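Local coordinates for protein PT26-6P (Thermococcus sp., PDB 2WB7) that is of unknown function but is encoded by an extrachromosomal mobile element and joins elongated beta-rich domains to a helical domain, at residues Y447-A458 with H484-A495; S385-D393 with M418-I426. All coordinates share one frame; numbering follows the deposited sequence.

In the fold
After an N-terminal helix, 21-34, the chain builds beta-rich domains, and strand 370-379, which comes last in sequence in the eight-stranded sheet, runs out into the loop 385-393. Contact 2 lays this loop against helix 408-438, closing a 24-residue connection that includes helix 393-404. The chain then enters helix 442-465 and returns along helix 471-499; contact 1 pairs these antiparallel helices across 25 intervening residues. The contacts follow in series, neither nested nor crossed; the centres of contact 1 and contact 2 lie about 11 Å apart. At a shared polar junction D489 and E485 of contact 1 form salt bridges to K425 of contact 2, and E485 also accepts from V390 N, tying loop and three helices together.

Contact 1 (Y447-A458 with H484-A495); sequences YAQGAIDEYKAA and HEMAGDYYVNAA
A451 and G488 bring the backbones of two antiparallel helices together, their CA atoms 4.0 Å apart. Helices 442-465 and 471-499 of the helical domain pack knobs-into-holes here, with segment axes 7.6 Å apart and N-to-C directions 163° apart. Small residues permit this on the tight, buried side. A CB on G488 would run into the Y455 ring, whereas the bare CA lies over one ring face. The methyl of A451 rests against Y491 CB and V492 CG2. With CG anti to its own carbonyl carbon (chi1 -69°), Y455 reaches the groove lined by E485, G488, D489 and V492. Y455 OH donates to D489 OD1, 2.5 Å away on the anti side of the carboxylate; that same oxygen is salt-bridged to K425. The E454-H484 pair is buried too: H484 ND1 donates within its ring plane to the syn side of E454 OE1, at 2.6 Å and tilted 30° out of the carboxylate plane. E454 OE2 bonds to S517 and H484 NE2 to E524, so two carboxylates flank the imidazole and probably favour its cationic form. The partly exposed side relies on rings. Y491 lays one face over G450, with G450 CA 3.9 Å from the ring centroid, while Y447 CD1 touches A494 CB at 3.5 Å. Helix 503-523 touches both tyrosines. Farther along, partly exposed A457 sets its CB over the centre of the H484 ring.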
loop_
_atom_site.group_PDB
_atom_site.type_symbol
_atom_site.label_atom_id
_atom_site.label_comp_id
_atom_site.label_asym_id
_atom_site.label_seq_id
_atom_site.Cartn_x
_atom_site.Cartn_y
_atom_site.Cartn_z
ATOM N N TYR A 447 19.321 18.206 -8.770
ATOM C CA TYR A 447 19.360 18.256 -7.317
ATOM C C TYR A 447 20.526 19.109 -6.851
ATOM O O TYR A 447 20.343 20.067 -6.078
ATOM C CB TYR A 447 19.466 16.857 -6.710
ATOM C CG TYR A 447 18.308 15.962 -7.074
ATOM C CD1 TYR A 447 18.439 14.578 -7.061
ATOM C CD2 TYR A 447 17.095 16.500 -7.483
ATOM C CE1 TYR A 447 17.383 13.760 -7.407
ATOM C CE2 TYR A 447 16.041 15.690 -7.836
ATOM C CZ TYR A 447 16.195 14.323 -7.795
ATOM O OH TYR A 447 15.154 13.509 -8.142
ATOM N N ALA A 448 21.717 18.764 -7.334
ATOM C CA ALA A 448 22.921 19.480 -6.946
ATOM C C ALA A 448 22.788 20.982 -7.235
ATOM O O ALA A 448 23.174 21.818 -6.422
ATOM C CB ALA A 448 24.157 18.876 -7.605
ATOM N N GLN A 449 22.202 21.336 -8.366
ATOM C CA GLN A 449 21.977 22.748 -8.621
ATOM C C GLN A 449 20.964 23.307 -7.613
ATOM O O GLN A 449 21.120 24.435 -7.130
ATOM C CB GLN A 449 21.500 22.989 -10.057
ATOM C CG GLN A 449 21.431 24.469 -10.471
ATOM C CD GLN A 449 22.760 25.199 -10.273
ATOM O OE1 GLN A 449 23.811 24.747 -10.738
ATOM N NE2 GLN A 449 22.715 26.335 -9.581
ATOM N N GLY A 450 19.931 22.519 -7.305
ATOM C CA GLY A 450 18.936 22.927 -6.336
ATOM C C GLY A 450 19.599 23.247 -5.011
ATOM O O GLY A 450 19.286 24.251 -4.373
ATOM N N ALA A 451 20.525 22.393 -4.591
ATOM C CA ALA A 451 21.240 22.624 -3.353
ATOM C C ALA A 451 21.932 23.970 -3.438
ATOM O O ALA A 451 21.833 24.793 -2.534
ATOM C CB ALA A 451 22.252 21.523 -3.106
ATOM N N ILE A 452 22.637 24.201 -4.537
ATOM C CA ILE A 452 23.396 25.440 -4.695
ATOM C C ILE A 452 22.479 26.649 -4.602
ATOM O O ILE A 452 22.808 27.624 -3.936
ATOM C CB ILE A 452 24.207 25.460 -6.001
ATOM C CG1 ILE A 452 25.235 24.325 -5.998
ATOM C CG2 ILE A 452 24.894 26.802 -6.175
ATOM C CD1 ILE A 452 26.053 24.238 -7.262
ATOM N N ASP A 453 21.311 26.589 -5.232
ATOM C CA ASP A 453 20.357 27.691 -5.129
ATOM C C ASP A 453 19.764 27.876 -3.718
ATOM O O ASP A 453 19.413 29.002 -3.320
ATOM C CB ASP A 453 19.218 27.531 -6.146
ATOM C CG ASP A 453 19.713 27.395 -7.585
ATOM O OD1 ASP A 453 20.798 27.919 -7.931
ATOM O OD2 ASP A 453 18.992 26.768 -8.386
ATOM N N GLU A 454 19.635 26.790 -2.964
ATOM C CA GLU A 454 19.069 26.915 -1.627
ATOM C C GLU A 454 20.046 27.599 -0.677
ATOM O O GLU A 454 19.677 28.559 0.030
ATOM C CB GLU A 454 18.621 25.564 -1.082
ATOM C CG GLU A 454 17.367 25.049 -1.753
ATOM C CD GLU A 454 16.202 26.045 -1.683
ATOM O OE1 GLU A 454 15.821 26.518 -0.586
ATOM O OE2 GLU A 454 15.640 26.357 -2.752
ATOM N N TYR A 455 21.288 27.110 -0.681
ATOM C CA TYR A 455 22.337 27.664 0.155
ATOM C C TYR A 455 22.510 29.131 -0.171
ATOM O O TYR A 455 22.602 29.952 0.730
ATOM C CB TYR A 455 23.646 26.914 -0.045
ATOM C CG TYR A 455 23.632 25.497 0.503
ATOM C CD1 TYR A 455 24.259 24.454 -0.175
ATOM C CD2 TYR A 455 22.994 25.201 1.698
ATOM C CE1 TYR A 455 24.265 23.164 0.326
ATOM C CE2 TYR A 455 22.991 23.905 2.211
ATOM C CZ TYR A 455 23.626 22.892 1.520
ATOM O OH TYR A 455 23.614 21.612 2.038
ATOM N N LYS A 456 22.545 29.454 -1.466
ATOM C CA LYS A 456 22.610 30.849 -1.939
ATOM C C LYS A 456 21.486 31.693 -1.352
ATOM O O LYS A 456 21.703 32.845 -0.962
ATOM C CB LYS A 456 22.528 30.934 -3.470
ATOM C CG LYS A 456 23.830 30.703 -4.271
ATOM C CD LYS A 456 23.747 31.568 -5.540
ATOM C CE LYS A 456 24.183 30.855 -6.813
ATOM N NZ LYS A 456 25.456 31.429 -7.386
ATOM N N ALA A 457 20.280 31.142 -1.297
ATOM C CA ALA A 457 19.168 31.904 -0.725
ATOM C C ALA A 457 19.391 32.153 0.763
ATOM O O ALA A 457 19.023 33.209 1.299
ATOM C CB ALA A 457 17.857 31.177 -0.931
ATOM N N ALA A 458 19.959 31.161 1.439
ATOM C CA ALA A 458 20.204 31.271 2.856
ATOM C C ALA A 458 21.254 32.332 3.114
ATOM O O ALA A 458 21.091 33.174 3.997
ATOM C CB ALA A 458 20.645 29.947 3.410
ATOM N N HIS A 484 15.948 27.271 4.255
ATOM C CA HIS A 484 16.729 27.198 3.021
ATOM C C HIS A 484 17.927 26.277 3.219
ATOM O O HIS A 484 18.223 25.469 2.346
ATOM C CB HIS A 484 17.191 28.579 2.513
ATOM C CG HIS A 484 16.146 29.333 1.744
ATOM N ND1 HIS A 484 15.404 28.761 0.731
ATOM C CD2 HIS A 484 15.726 30.618 1.834
ATOM C CE1 HIS A 484 14.566 29.657 0.238
ATOM N NE2 HIS A 484 14.733 30.788 0.899
ATOM N N GLU A 485 18.617 26.378 4.354
ATOM C CA GLU A 485 19.746 25.475 4.581
ATOM C C GLU A 485 19.292 24.017 4.657
ATOM O O GLU A 485 19.993 23.113 4.190
ATOM C CB GLU A 485 20.557 25.822 5.830
ATOM C CG GLU A 485 21.897 25.105 5.803
ATOM C CD GLU A 485 22.521 24.828 7.182
ATOM O OE1 GLU A 485 22.018 25.359 8.194
ATOM O OE2 GLU A 485 23.534 24.070 7.228
HETATM N N MSE A 486 18.120 23.800 5.252
HETATM C CA MSE A 486 17.538 22.468 5.371
HETATM C C MSE A 486 17.196 21.894 3.997
HETATM O O MSE A 486 17.460 20.715 3.712
HETATM C CB MSE A 486 16.294 22.538 6.238
HETATM C CG MSE A 486 16.581 22.753 7.725
HETATM SE SE MSE A 486 14.954 23.339 8.651
HETATM C CE MSE A 486 15.401 23.021 10.517
ATOM N N ALA A 487 16.614 22.747 3.149
ATOM C CA ALA A 487 16.299 22.416 1.766
ATOM C C ALA A 487 17.559 22.026 0.988
ATOM O O ALA A 487 17.618 20.978 0.355
ATOM C CB ALA A 487 15.621 23.581 1.127
ATOM N N GLY A 488 18.583 22.861 1.068
ATOM C CA GLY A 488 19.852 22.571 0.436
ATOM C C GLY A 488 20.439 21.276 0.939
ATOM O O GLY A 488 20.980 20.484 0.154
ATOM N N ASP A 489 20.341 21.046 2.246
ATOM C CA ASP A 489 20.817 19.779 2.821
ATOM C C ASP A 489 20.106 18.575 2.201
ATOM O O ASP A 489 20.729 17.548 1.918
ATOM C CB ASP A 489 20.698 19.775 4.344
ATOM C CG ASP A 489 21.739 20.674 5.004
ATOM O OD1 ASP A 489 22.768 20.989 4.350
ATOM O OD2 ASP A 489 21.538 21.066 6.177
ATOM N N TYR A 490 18.805 18.719 1.966
ATOM C CA TYR A 490 18.035 17.650 1.344
ATOM C C TYR A 490 18.560 17.414 -0.062
ATOM O O TYR A 490 18.872 16.280 -0.423
ATOM C CB TYR A 490 16.541 17.995 1.282
ATOM C CG TYR A 490 15.777 17.807 2.578
ATOM C CD1 TYR A 490 15.846 16.614 3.283
ATOM C CD2 TYR A 490 14.971 18.825 3.089
ATOM C CE1 TYR A 490 15.136 16.429 4.482
ATOM C CE2 TYR A 490 14.248 18.652 4.273
ATOM C CZ TYR A 490 14.341 17.449 4.962
ATOM O OH TYR A 490 13.634 17.291 6.126
ATOM N N TYR A 491 18.648 18.493 -0.844
ATOM C CA TYR A 491 19.092 18.419 -2.245
ATOM C C TYR A 491 20.409 17.688 -2.382
ATOM O O TYR A 491 20.618 16.905 -3.311
ATOM C CB TYR A 491 19.200 19.810 -2.870
ATOM C CG TYR A 491 17.906 20.272 -3.498
ATOM C CD1 TYR A 491 17.387 21.511 -3.212
ATOM C CD2 TYR A 491 17.195 19.443 -4.365
ATOM C CE1 TYR A 491 16.217 21.935 -3.770
ATOM C CE2 TYR A 491 16.017 19.852 -4.932
ATOM C CZ TYR A 491 15.533 21.107 -4.629
ATOM O OH TYR A 491 14.350 21.540 -5.170
ATOM N N VAL A 492 21.286 17.922 -1.420
ATOM C CA VAL A 492 22.596 17.316 -1.433
ATOM C C VAL A 492 22.493 15.823 -1.149
ATOM O O VAL A 492 23.147 14.999 -1.822
ATOM C CB VAL A 492 23.508 17.967 -0.399
ATOM C CG1 VAL A 492 24.581 16.980 0.033
ATOM C CG2 VAL A 492 24.103 19.287 -0.960
ATOM N N ASN A 493 21.680 15.464 -0.152
ATOM C CA ASN A 493 21.325 14.069 0.040
ATOM C C ASN A 493 20.766 13.469 -1.252
ATOM O O ASN A 493 21.167 12.378 -1.662
ATOM C CB ASN A 493 20.324 13.915 1.179
ATOM C CG ASN A 493 20.990 13.910 2.545
ATOM O OD1 ASN A 493 21.423 12.866 3.039
ATOM N ND2 ASN A 493 21.069 15.074 3.165
ATOM N N ALA A 494 19.861 14.197 -1.900
ATOM C CA ALA A 494 19.216 13.692 -3.108
ATOM C C ALA A 494 20.233 13.418 -4.243
ATOM O O ALA A 494 20.282 12.308 -4.820
ATOM C CB ALA A 494 18.125 14.642 -3.569
ATOM N N ALA A 495 21.054 14.421 -4.550
ATOM C CA ALA A 495 22.068 14.255 -5.576
ATOM C C ALA A 495 22.959 13.054 -5.283
ATOM O O ALA A 495 23.221 12.243 -6.154
ATOM C CB ALA A 495 22.891 15.520 -5.705
#

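Contact 2 (S385-D393 with M418-I426); sequences SNTYTVMKD and MINSLQEKI
T387 presents its carbonyl to K425, which reaches it from helix 408-438: K425 NZ donates to T387 O at 2.7 Å, from above the carbonyl plane. An Asx turn shapes the chain here, N386 OD1 accepting from Y388 N. The next carbonyl serves the same amine, with K425 NZ 3.0 Å from Y388 O and again above the plane. The hydroxyls of T387 and T389 share a water that also accepts a weak bond from the lysine. V390 then carries the apolar part of the contact, its two methyls touching neighbouring turns at once: V390 CG1 packs 3.8 Å from M418 CG, and CG2 meets S421, L422 and the aliphatic K425 CD. M391, like M418 a selenomethionine in this crystal, follows; its bent chain crosses that of M418 at about a right angle, with M391 CE 3.5 Å from M418 SE. K425 runs past V390 in the opposite direction and bends at its last two torsions (86° and 87°), which swings the amine onto the loop. A methionine in its place would probably leave both carbonyls without this donor and E485 and D489 without this positive charge. Outside the two segments, these acids of helix 471-499 are salt-bridged to K425, and E485 also takes V390 N and M391 N, gripping the loop directly. The buried lysine is therefore likely to stay protonated, joining loop and helices by charge and hydrogen bonds.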
loop_
_atom_site.group_PDB
_atom_site.type_symbol
_atom_site.label_atom_id
_atom_site.label_comp_id
_atom_site.label_asym_id
_atom_site.label_seq_id
_atom_site.Cartn_x
_atom_site.Cartn_y
_atom_site.Cartn_z
ATOM N N SER A 385 22.487 11.805 5.653
ATOM C CA SER A 385 23.878 11.793 6.129
ATOM C C SER A 385 24.181 13.113 6.836
ATOM O O SER A 385 23.492 14.110 6.616
ATOM C CB SER A 385 24.839 11.591 4.962
ATOM O OG SER A 385 24.852 12.738 4.128
ATOM N N ASN A 386 25.204 13.131 7.684
ATOM C CA ASN A 386 25.545 14.362 8.383
ATOM C C ASN A 386 26.048 15.449 7.434
ATOM O O ASN A 386 27.091 15.307 6.822
ATOM C CB ASN A 386 26.567 14.118 9.498
ATOM C CG ASN A 386 26.840 15.385 10.317
ATOM O OD1 ASN A 386 26.328 16.467 9.999
ATOM N ND2 ASN A 386 27.642 15.254 11.370
ATOM N N THR A 387 25.304 16.538 7.320
ATOM C CA THR A 387 25.711 17.630 6.450
ATOM C C THR A 387 26.329 18.832 7.188
ATOM O O THR A 387 26.707 19.821 6.556
ATOM C CB THR A 387 24.543 18.095 5.568
ATOM O OG1 THR A 387 23.347 18.176 6.359
ATOM C CG2 THR A 387 24.316 17.096 4.466
ATOM N N TYR A 388 26.455 18.738 8.510
ATOM C CA TYR A 388 27.072 19.805 9.303
ATOM C C TYR A 388 26.233 21.060 9.265
ATOM O O TYR A 388 26.498 21.967 8.486
ATOM C CB TYR A 388 28.507 20.083 8.835
ATOM C CG TYR A 388 29.266 18.792 8.618
ATOM C CD1 TYR A 388 29.605 18.367 7.335
ATOM C CD2 TYR A 388 29.572 17.963 9.686
ATOM C CE1 TYR A 388 30.242 17.170 7.129
ATOM C CE2 TYR A 388 30.210 16.760 9.486
ATOM C CZ TYR A 388 30.543 16.371 8.206
ATOM O OH TYR A 388 31.187 15.178 7.997
ATOM N N THR A 389 25.199 21.105 10.099
ATOM C CA THR A 389 24.310 22.245 10.105
ATOM C C THR A 389 25.080 23.467 10.518
ATOM O O THR A 389 25.833 23.436 11.476
ATOM C CB THR A 389 23.165 22.056 11.075
ATOM O OG1 THR A 389 22.569 20.781 10.834
ATOM C CG2 THR A 389 22.121 23.142 10.888
ATOM N N VAL A 390 24.877 24.553 9.793
ATOM C CA VAL A 390 25.514 25.804 10.122
ATOM C C VAL A 390 24.673 26.579 11.125
ATOM O O VAL A 390 25.201 27.218 12.034
ATOM C CB VAL A 390 25.765 26.636 8.852
ATOM C CG1 VAL A 390 26.247 28.028 9.204
ATOM C CG2 VAL A 390 26.767 25.915 7.954
HETATM N N MSE A 391 23.361 26.494 10.985
HETATM C CA MSE A 391 22.475 27.216 11.874
HETATM C C MSE A 391 21.946 26.348 12.999
HETATM O O MSE A 391 20.765 25.998 13.041
HETATM C CB MSE A 391 21.343 27.794 11.066
HETATM C CG MSE A 391 21.876 28.299 9.764
HETATM SE SE MSE A 391 21.081 29.944 9.237
HETATM C CE MSE A 391 21.268 30.894 10.944
ATOM N N LYS A 392 22.844 25.996 13.907
ATOM C CA LYS A 392 22.480 25.288 15.111
ATOM C C LYS A 392 21.477 26.129 15.919
ATOM O O LYS A 392 21.516 27.358 15.874
ATOM C CB LYS A 392 23.746 25.048 15.906
ATOM C CG LYS A 392 24.786 24.262 15.142
ATOM C CD LYS A 392 24.561 22.765 15.340
ATOM C CE LYS A 392 25.579 21.949 14.550
ATOM N NZ LYS A 392 26.912 22.645 14.480
ATOM N N ASP A 393 20.571 25.478 16.640
ATOM C CA ASP A 393 19.600 26.226 17.411
ATOM C C ASP A 393 20.300 27.163 18.402
ATOM O O ASP A 393 19.905 28.321 18.547
ATOM C CB ASP A 393 18.645 25.293 18.151
ATOM C CG ASP A 393 17.874 24.370 17.213
ATOM O OD1 ASP A 393 17.766 24.673 16.001
ATOM O OD2 ASP A 393 17.368 23.333 17.700
HETATM N N MSE A 418 28.742 32.537 9.687
HETATM C CA MSE A 418 27.790 31.569 9.162
HETATM C C MSE A 418 27.835 31.516 7.659
HETATM O O MSE A 418 27.732 30.440 7.074
HETATM C CB MSE A 418 26.373 31.929 9.597
HETATM C CG MSE A 418 25.998 31.382 10.949
HETATM SE SE MSE A 418 24.419 32.270 11.622
HETATM C CE MSE A 418 24.069 31.115 13.138
ATOM N N ILE A 419 27.963 32.687 7.044
ATOM C CA ILE A 419 28.006 32.783 5.600
ATOM C C ILE A 419 29.221 32.077 5.019
ATOM O O ILE A 419 29.147 31.474 3.953
ATOM C CB ILE A 419 27.980 34.226 5.139
ATOM C CG1 ILE A 419 26.572 34.784 5.310
ATOM C CG2 ILE A 419 28.386 34.308 3.683
ATOM C CD1 ILE A 419 26.505 36.288 5.357
ATOM N N ASN A 420 30.340 32.137 5.722
ATOM C CA ASN A 420 31.516 31.387 5.295
ATOM C C ASN A 420 31.250 29.901 5.270
ATOM O O ASN A 420 31.673 29.192 4.363
ATOM C CB ASN A 420 32.706 31.687 6.201
ATOM C CG ASN A 420 33.428 32.955 5.793
ATOM O OD1 ASN A 420 33.258 33.444 4.670
ATOM N ND2 ASN A 420 34.246 33.500 6.699
ATOM N N SER A 421 30.538 29.428 6.276
ATOM C CA SER A 421 30.213 28.023 6.354
ATOM C C SER A 421 29.297 27.595 5.213
ATOM O O SER A 421 29.486 26.533 4.638
ATOM C CB SER A 421 29.576 27.726 7.698
ATOM O OG SER A 421 30.559 27.712 8.712
ATOM N N LEU A 422 28.324 28.431 4.870
ATOM C CA LEU A 422 27.428 28.129 3.758
ATOM C C LEU A 422 28.157 28.168 2.418
ATOM O O LEU A 422 27.923 27.330 1.536
ATOM C CB LEU A 422 26.237 29.079 3.743
ATOM C CG LEU A 422 25.308 28.875 4.945
ATOM C CD1 LEU A 422 24.265 29.962 5.027
ATOM C CD2 LEU A 422 24.664 27.502 4.917
ATOM N N GLN A 423 29.040 29.146 2.260
ATOM C CA GLN A 423 29.878 29.199 1.080
ATOM C C GLN A 423 30.608 27.872 0.930
ATOM O O GLN A 423 30.770 27.350 -0.179
ATOM C CB GLN A 423 30.865 30.352 1.189
ATOM C CG GLN A 423 30.413 31.609 0.458
ATOM C CD GLN A 423 31.009 32.893 1.042
ATOM O OE1 GLN A 423 31.776 32.861 2.018
ATOM N NE2 GLN A 423 30.648 34.032 0.448
ATOM N N GLU A 424 31.034 27.313 2.054
ATOM C CA GLU A 424 31.729 26.043 2.008
ATOM C C GLU A 424 30.800 24.925 1.564
ATOM O O GLU A 424 31.149 24.140 0.697
ATOM C CB GLU A 424 32.367 25.716 3.355
ATOM C CG GLU A 424 32.807 24.267 3.487
ATOM C CD GLU A 424 33.859 23.843 2.451
ATOM O OE1 GLU A 424 34.382 22.714 2.575
ATOM O OE2 GLU A 424 34.159 24.621 1.509
ATOM N N LYS A 425 29.612 24.849 2.147
ATOM C CA LYS A 425 28.616 23.865 1.712
ATOM C C LYS A 425 28.292 24.012 0.224
ATOM O O LYS A 425 28.036 23.031 -0.464
ATOM C CB LYS A 425 27.344 23.963 2.570
ATOM C CG LYS A 425 27.499 23.299 3.942
ATOM C CD LYS A 425 26.514 23.824 4.958
ATOM C CE LYS A 425 25.176 23.094 4.909
ATOM N NZ LYS A 425 25.192 21.887 5.766
ATOM N N ILE A 426 28.306 25.247 -0.268
ATOM C CA ILE A 426 28.118 25.496 -1.686
ATOM C C ILE A 426 29.249 24.897 -2.511
ATOM O O ILE A 426 29.010 24.271 -3.544
ATOM C CB ILE A 426 28.001 26.990 -1.973
ATOM C CG1 ILE A 426 26.634 27.492 -1.517
ATOM C CG2 ILE A 426 28.155 27.258 -3.446
ATOM C CD1 ILE A 426 26.400 28.962 -1.774
HETATM O O HOH W 1 23.448 20.283 7.767
#